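Long-range contacts in divalent-cation tolerance protein CutA (Thermus thermophilus, PDB 1V6H), which probably takes part in resistance toward heavy metals and probably binds copper ions, working as a cytoplasmic homotrimer: residues 27-32 with 96-101; 32-37 with 54-59. All coordinates share one frame; numbering follows the deposited sequence.

Contact 1: 27-32 with 96-101; sequences LAACVN and DWLREN
The C-terminal helix 92-100 meets strand 30-43, outermost within its own chain, where Ala29, at the approach to that strand, pushes its methyl against Trp97, Leu98 and Asn101. Ala29 CB sits 3.5 Å from Trp97 CZ3 and almost as near to CH2, lying by the CZ3-CH2 border of the ring but well out of its plane, on the same side as Asn101 ND2. The same methyl lies 4.3 Å from Leu98 CG and 4.0 Å from Asn101 CB, and touches both the last helical turn and the indole.

The indole gets there by running CG anti to the backbone N of Trp97 (chi1 172°), and its far end comes nearer the strand than its CB does. Next along the strand, Cys30 CB meets the ring edge close to its plane, 3.9 Å from Trp97 CH2. The Ala29 carbonyl oxygen approaches that carbon obliquely, at 3.4 Å.

In the ferredoxin-like fold of CutA this helix follows the last strands, and here it is brought back to the beginning of the second strand. Asn101, the first residue off the helix, turns its side chain back: ND2 donates to Trp97 O at 2.9 Å (N-H...O 162°) and lies 3.1 Å above the indole plane, offset toward the pyrrole rim. Trp97 O also accepts from Asn101 N, the two donors arriving from opposite faces of the carbonyl plane. Arg42 of the second subunit packs on both Trp97 and Asn101, while Tyr41 of that subunit touches Cys30.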
loop_
_atom_site.group_PDB
_atom_site.type_symbol
_atom_site.label_atom_id
_atom_site.label_comp_id
_atom_site.label_asym_id
_atom_site.label_seq_id
_atom_site.Cartn_x
_atom_site.Cartn_y
_atom_site.Cartn_z
ATOM N N LEU A 27 -16.254 11.494 -3.015
ATOM C CA LEU A 27 -15.821 10.382 -3.848
ATOM C C LEU A 27 -14.870 9.497 -3.037
ATOM O O LEU A 27 -14.467 8.415 -3.474
ATOM C CB LEU A 27 -15.130 10.915 -5.106
ATOM C CG LEU A 27 -16.123 11.571 -6.082
ATOM C CD1 LEU A 27 -15.362 12.223 -7.230
ATOM C CD2 LEU A 27 -17.088 10.514 -6.618
ATOM N N ALA A 28 -14.517 9.984 -1.854
ATOM C CA ALA A 28 -13.640 9.270 -0.933
ATOM C C ALA A 28 -13.882 9.815 0.468
ATOM O O ALA A 28 -14.211 10.995 0.642
ATOM C CB ALA A 28 -12.188 9.473 -1.326
ATOM N N ALA A 29 -13.713 8.961 1.474
ATOM C CA ALA A 29 -13.923 9.385 2.851
ATOM C C ALA A 29 -12.629 9.936 3.424
ATOM O O ALA A 29 -12.636 10.782 4.317
ATOM C CB ALA A 29 -14.403 8.204 3.688
ATOM N N CYS A 30 -11.515 9.445 2.894
ATOM C CA CYS A 30 -10.201 9.853 3.355
ATOM C C CYS A 30 -9.166 9.612 2.270
ATOM O O CYS A 30 -9.315 8.704 1.450
ATOM C CB CYS A 30 -9.810 9.046 4.601
ATOM S SG CYS A 30 -8.036 9.088 5.010
ATOM N N VAL A 31 -8.117 10.426 2.279
ATOM C CA VAL A 31 -7.018 10.283 1.327
ATOM C C VAL A 31 -5.696 10.525 2.045
ATOM O O VAL A 31 -5.529 11.557 2.682
ATOM C CB VAL A 31 -7.116 11.306 0.161
ATOM C CG1 VAL A 31 -5.853 11.225 -0.709
ATOM C CG2 VAL A 31 -8.361 11.039 -0.678
ATOM N N ASN A 32 -4.768 9.569 1.960
ATOM C CA ASN A 32 -3.455 9.735 2.584
ATOM C C ASN A 32 -2.470 10.071 1.483
ATOM O O ASN A 32 -2.523 9.488 0.398
ATOM C CB ASN A 32 -2.954 8.451 3.250
ATOM C CG ASN A 32 -3.938 7.874 4.230
ATOM O OD1 ASN A 32 -4.331 8.521 5.205
ATOM N ND2 ASN A 32 -4.341 6.646 3.980
ATOM N N ASP A 96 -18.398 1.336 8.145
ATOM C CA ASP A 96 -19.682 2.045 8.191
ATOM C C ASP A 96 -19.407 3.527 7.938
ATOM O O ASP A 96 -20.120 4.188 7.187
ATOM C CB ASP A 96 -20.361 1.901 9.566
ATOM C CG ASP A 96 -21.020 0.542 9.767
ATOM O OD1 ASP A 96 -21.212 -0.197 8.784
ATOM O OD2 ASP A 96 -21.362 0.219 10.919
ATOM N N TRP A 97 -18.360 4.040 8.576
ATOM C CA TRP A 97 -17.974 5.436 8.427
ATOM C C TRP A 97 -17.616 5.741 6.970
ATOM O O TRP A 97 -18.048 6.756 6.404
ATOM C CB TRP A 97 -16.777 5.731 9.331
ATOM C CG TRP A 97 -16.160 7.081 9.137
ATOM C CD1 TRP A 97 -16.557 8.259 9.704
ATOM C CD2 TRP A 97 -15.021 7.388 8.324
ATOM N NE1 TRP A 97 -15.734 9.280 9.298
ATOM C CE2 TRP A 97 -14.782 8.775 8.448
ATOM C CE3 TRP A 97 -14.179 6.626 7.501
ATOM C CZ2 TRP A 97 -13.735 9.420 7.779
ATOM C CZ3 TRP A 97 -13.131 7.268 6.835
ATOM C CH2 TRP A 97 -12.922 8.651 6.980
ATOM N N LEU A 98 -16.826 4.860 6.367
ATOM C CA LEU A 98 -16.411 5.039 4.982
ATOM C C LEU A 98 -17.646 5.122 4.090
ATOM O O LEU A 98 -17.763 6.026 3.265
ATOM C CB LEU A 98 -15.511 3.877 4.544
ATOM C CG LEU A 98 -14.791 3.993 3.193
ATOM C CD1 LEU A 98 -13.710 2.934 3.107
ATOM C CD2 LEU A 98 -15.775 3.828 2.058
ATOM N N ARG A 99 -18.568 4.181 4.266
ATOM C CA ARG A 99 -19.796 4.164 3.482
ATOM C C ARG A 99 -20.626 5.429 3.718
ATOM O O ARG A 99 -21.120 6.035 2.770
ATOM C CB ARG A 99 -20.631 2.922 3.822
ATOM C CG ARG A 99 -20.081 1.622 3.236
ATOM C CD ARG A 99 -21.003 0.444 3.522
ATOM N NE ARG A 99 -20.914 -0.002 4.910
ATOM C CZ ARG A 99 -20.155 -1.013 5.325
ATOM N NH1 ARG A 99 -19.419 -1.693 4.454
ATOM N NH2 ARG A 99 -20.125 -1.338 6.615
ATOM N N GLU A 100 -20.745 5.842 4.976
ATOM C CA GLU A 100 -21.533 7.022 5.314
ATOM C C GLU A 100 -20.934 8.317 4.789
ATOM O O GLU A 100 -21.653 9.301 4.584
ATOM C CB GLU A 100 -21.705 7.136 6.832
ATOM C CG GLU A 100 -22.751 8.163 7.239
ATOM C CD GLU A 100 -22.884 8.315 8.745
ATOM O OE1 GLU A 100 -23.029 7.286 9.443
ATOM O OE2 GLU A 100 -22.854 9.471 9.227
ATOM N N ASN A 101 -19.625 8.319 4.567
ATOM C CA ASN A 101 -18.945 9.514 4.085
ATOM C C ASN A 101 -18.517 9.450 2.623
ATOM O O ASN A 101 -17.582 10.132 2.200
ATOM C CB ASN A 101 -17.756 9.840 5.001
ATOM C CG ASN A 101 -18.203 10.376 6.358
ATOM O OD1 ASN A 101 -18.474 11.567 6.511
ATOM N ND2 ASN A 101 -18.313 9.491 7.338
#

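Contact 2: 32-37 with 54-59; sequences NIVPGL and LLLVKT
Flat peptide groups at Asn32, Val34, Leu54 and Leu56 are joined by N-H...O bonds in the beta hairpin of strands 30-43 and 46-60; the side chains of Ile33 and Leu55 lie on one face of the sheet and those of Asn32, Val34, Leu54 and Leu56 on the other. The strands run antiparallel, at 161° between their directions. Asn32–Leu56 and Val34–Leu54 are hydrogen-bonded pairs, and Ile33–Leu55 between them is a non-hydrogen-bonded pair. Val34 N reaches Leu54 O at 2.7 Å, nearly straight at hydrogen (173°), and Leu54 N returns the bond to Val34 O. At the other pair, Leu56 N donates to Asn32 O and Asn32 N to Leu56 O. Asn32 O is approached in addition by Leu55 CA at 3.2 Å, in a CA-H...O contact.

On the face covered by helix 12-24, Ile33 and Leu55 lie side by side and point the same way, packing against Ala15. The other face is turned to the trimer: Val34 meets its counterpart Val34 of the third subunit, and Leu56 touches Leu54 of the second. Here Val34 CB is 4.2 Å from Leu54 CB, and Leu37, beyond the irregularity at Gly36 (positive phi), consistent with a beta bulge, sends CD2 to within 3.7 Å of Leu54 CB. Lys58, bent at chi2 (-59°) and again at chi4, brings its ammonium back beside the Asn32 amide, and NZ forms a salt bridge with Glu81 of the second subunit. Back on the helix-covered face, Ile33 CG1 presses on Leu55 CD2 at 3.4 Å, tighter than usual for two carbons.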
loop_
_atom_site.group_PDB
_atom_site.type_symbol
_atom_site.label_atom_id
_atom_site.label_comp_id
_atom_site.label_asym_id
_atom_site.label_seq_id
_atom_site.Cartn_x
_atom_site.Cartn_y
_atom_site.Cartn_z
ATOM N N ASN A 32 -4.768 9.569 1.960
ATOM C CA ASN A 32 -3.455 9.735 2.584
ATOM C C ASN A 32 -2.470 10.071 1.483
ATOM O O ASN A 32 -2.523 9.488 0.398
ATOM C CB ASN A 32 -2.954 8.451 3.250
ATOM C CG ASN A 32 -3.938 7.874 4.230
ATOM O OD1 ASN A 32 -4.331 8.521 5.205
ATOM N ND2 ASN A 32 -4.341 6.646 3.980
ATOM N N ILE A 33 -1.573 11.006 1.766
ATOM C CA ILE A 33 -0.553 11.392 0.808
ATOM C C ILE A 33 0.783 10.919 1.368
ATOM O O ILE A 33 1.196 11.356 2.439
ATOM C CB ILE A 33 -0.486 12.930 0.613
ATOM C CG1 ILE A 33 -1.825 13.469 0.104
ATOM C CG2 ILE A 33 0.618 13.271 -0.382
ATOM C CD1 ILE A 33 -1.870 14.992 -0.028
ATOM N N VAL A 34 1.438 10.006 0.661
ATOM C CA VAL A 34 2.736 9.512 1.094
ATOM C C VAL A 34 3.767 10.215 0.212
ATOM O O VAL A 34 3.758 10.063 -1.006
ATOM C CB VAL A 34 2.853 7.980 0.906
ATOM C CG1 VAL A 34 4.200 7.490 1.443
ATOM C CG2 VAL A 34 1.698 7.279 1.606
ATOM N N PRO A 35 4.660 11.008 0.815
ATOM C CA PRO A 35 5.660 11.709 0.001
ATOM C C PRO A 35 6.979 10.956 -0.180
ATOM O O PRO A 35 7.150 9.849 0.327
ATOM C CB PRO A 35 5.853 13.011 0.766
ATOM C CG PRO A 35 5.821 12.521 2.192
ATOM C CD PRO A 35 4.650 11.527 2.195
ATOM N N GLY A 36 7.892 11.572 -0.931
ATOM C CA GLY A 36 9.217 11.009 -1.156
ATOM C C GLY A 36 9.429 9.782 -2.022
ATOM O O GLY A 36 10.446 9.110 -1.872
ATOM N N LEU A 37 8.510 9.476 -2.933
ATOM C CA LEU A 37 8.701 8.313 -3.794
ATOM C C LEU A 37 9.662 8.579 -4.950
ATOM O O LEU A 37 9.684 9.665 -5.522
ATOM C CB LEU A 37 7.379 7.855 -4.421
ATOM C CG LEU A 37 6.438 6.883 -3.714
ATOM C CD1 LEU A 37 6.006 7.439 -2.383
ATOM C CD2 LEU A 37 5.225 6.638 -4.652
ATOM N N LEU A 54 2.481 9.389 -3.420
ATOM C CA LEU A 54 1.435 8.379 -3.572
ATOM C C LEU A 54 0.176 8.762 -2.803
ATOM O O LEU A 54 0.263 9.232 -1.670
ATOM C CB LEU A 54 1.959 7.029 -3.052
ATOM C CG LEU A 54 0.975 5.853 -2.984
ATOM C CD1 LEU A 54 0.534 5.441 -4.388
ATOM C CD2 LEU A 54 1.643 4.691 -2.280
ATOM N N LEU A 55 -0.991 8.584 -3.419
ATOM C CA LEU A 55 -2.240 8.858 -2.715
ATOM C C LEU A 55 -2.897 7.514 -2.447
ATOM O O LEU A 55 -2.903 6.641 -3.314
ATOM C CB LEU A 55 -3.209 9.712 -3.545
ATOM C CG LEU A 55 -2.808 11.121 -3.993
ATOM C CD1 LEU A 55 -4.043 11.829 -4.543
ATOM C CD2 LEU A 55 -2.232 11.911 -2.847
ATOM N N LEU A 56 -3.424 7.350 -1.237
ATOM C CA LEU A 56 -4.141 6.142 -0.840
ATOM C C LEU A 56 -5.562 6.651 -0.594
ATOM O O LEU A 56 -5.817 7.365 0.371
ATOM C CB LEU A 56 -3.550 5.546 0.448
ATOM C CG LEU A 56 -2.074 5.099 0.419
ATOM C CD1 LEU A 56 -1.674 4.517 1.778
ATOM C CD2 LEU A 56 -1.861 4.059 -0.662
ATOM N N VAL A 57 -6.481 6.277 -1.473
ATOM C CA VAL A 57 -7.857 6.752 -1.392
ATOM C C VAL A 57 -8.818 5.706 -0.829
ATOM O O VAL A 57 -8.900 4.602 -1.356
ATOM C CB VAL A 57 -8.345 7.164 -2.794
ATOM C CG1 VAL A 57 -9.704 7.861 -2.692
ATOM C CG2 VAL A 57 -7.297 8.059 -3.469
ATOM N N LYS A 58 -9.536 6.048 0.237
ATOM C CA LYS A 58 -10.498 5.110 0.829
ATOM C C LYS A 58 -11.849 5.444 0.214
ATOM O O LYS A 58 -12.436 6.490 0.508
ATOM C CB LYS A 58 -10.549 5.279 2.350
ATOM C CG LYS A 58 -9.190 5.523 2.966
ATOM C CD LYS A 58 -8.217 4.393 2.673
ATOM C CE LYS A 58 -6.799 4.858 2.928
ATOM N NZ LYS A 58 -6.674 5.640 4.193
ATOM N N THR A 59 -12.345 4.542 -0.623
ATOM C CA THR A 59 -13.586 4.780 -1.342
ATOM C C THR A 59 -14.354 3.474 -1.569
ATOM O O THR A 59 -14.031 2.442 -0.964
ATOM C CB THR A 59 -13.249 5.468 -2.706
ATOM O OG1 THR A 59 -14.448 5.762 -3.430
ATOM C CG2 THR A 59 -12.364 4.570 -3.548
#

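Both contacts use strand 30-43, but they bind it to different elements; Asn32 belongs to both ranges yet, of the two, makes its contacts only in contact 2. Contact 2 lies nearer the middle of the chain and buries about twice the area of contact 1, whose buried strand side meets a helix with a more exposed end. The chemistry of contact 2 is paired backbone bonds with apolar packing on both faces; contact 1 relies on a methyl and an indole, with polar bonding kept within the helix end. The two meet directly: Leu27 O lies 2.7 Å from Thr59 OG1, a probable hydrogen bond, and Ala28 CB packs on Val57 CG1. Both also touch the second subunit, onto whose strand the sheet continues.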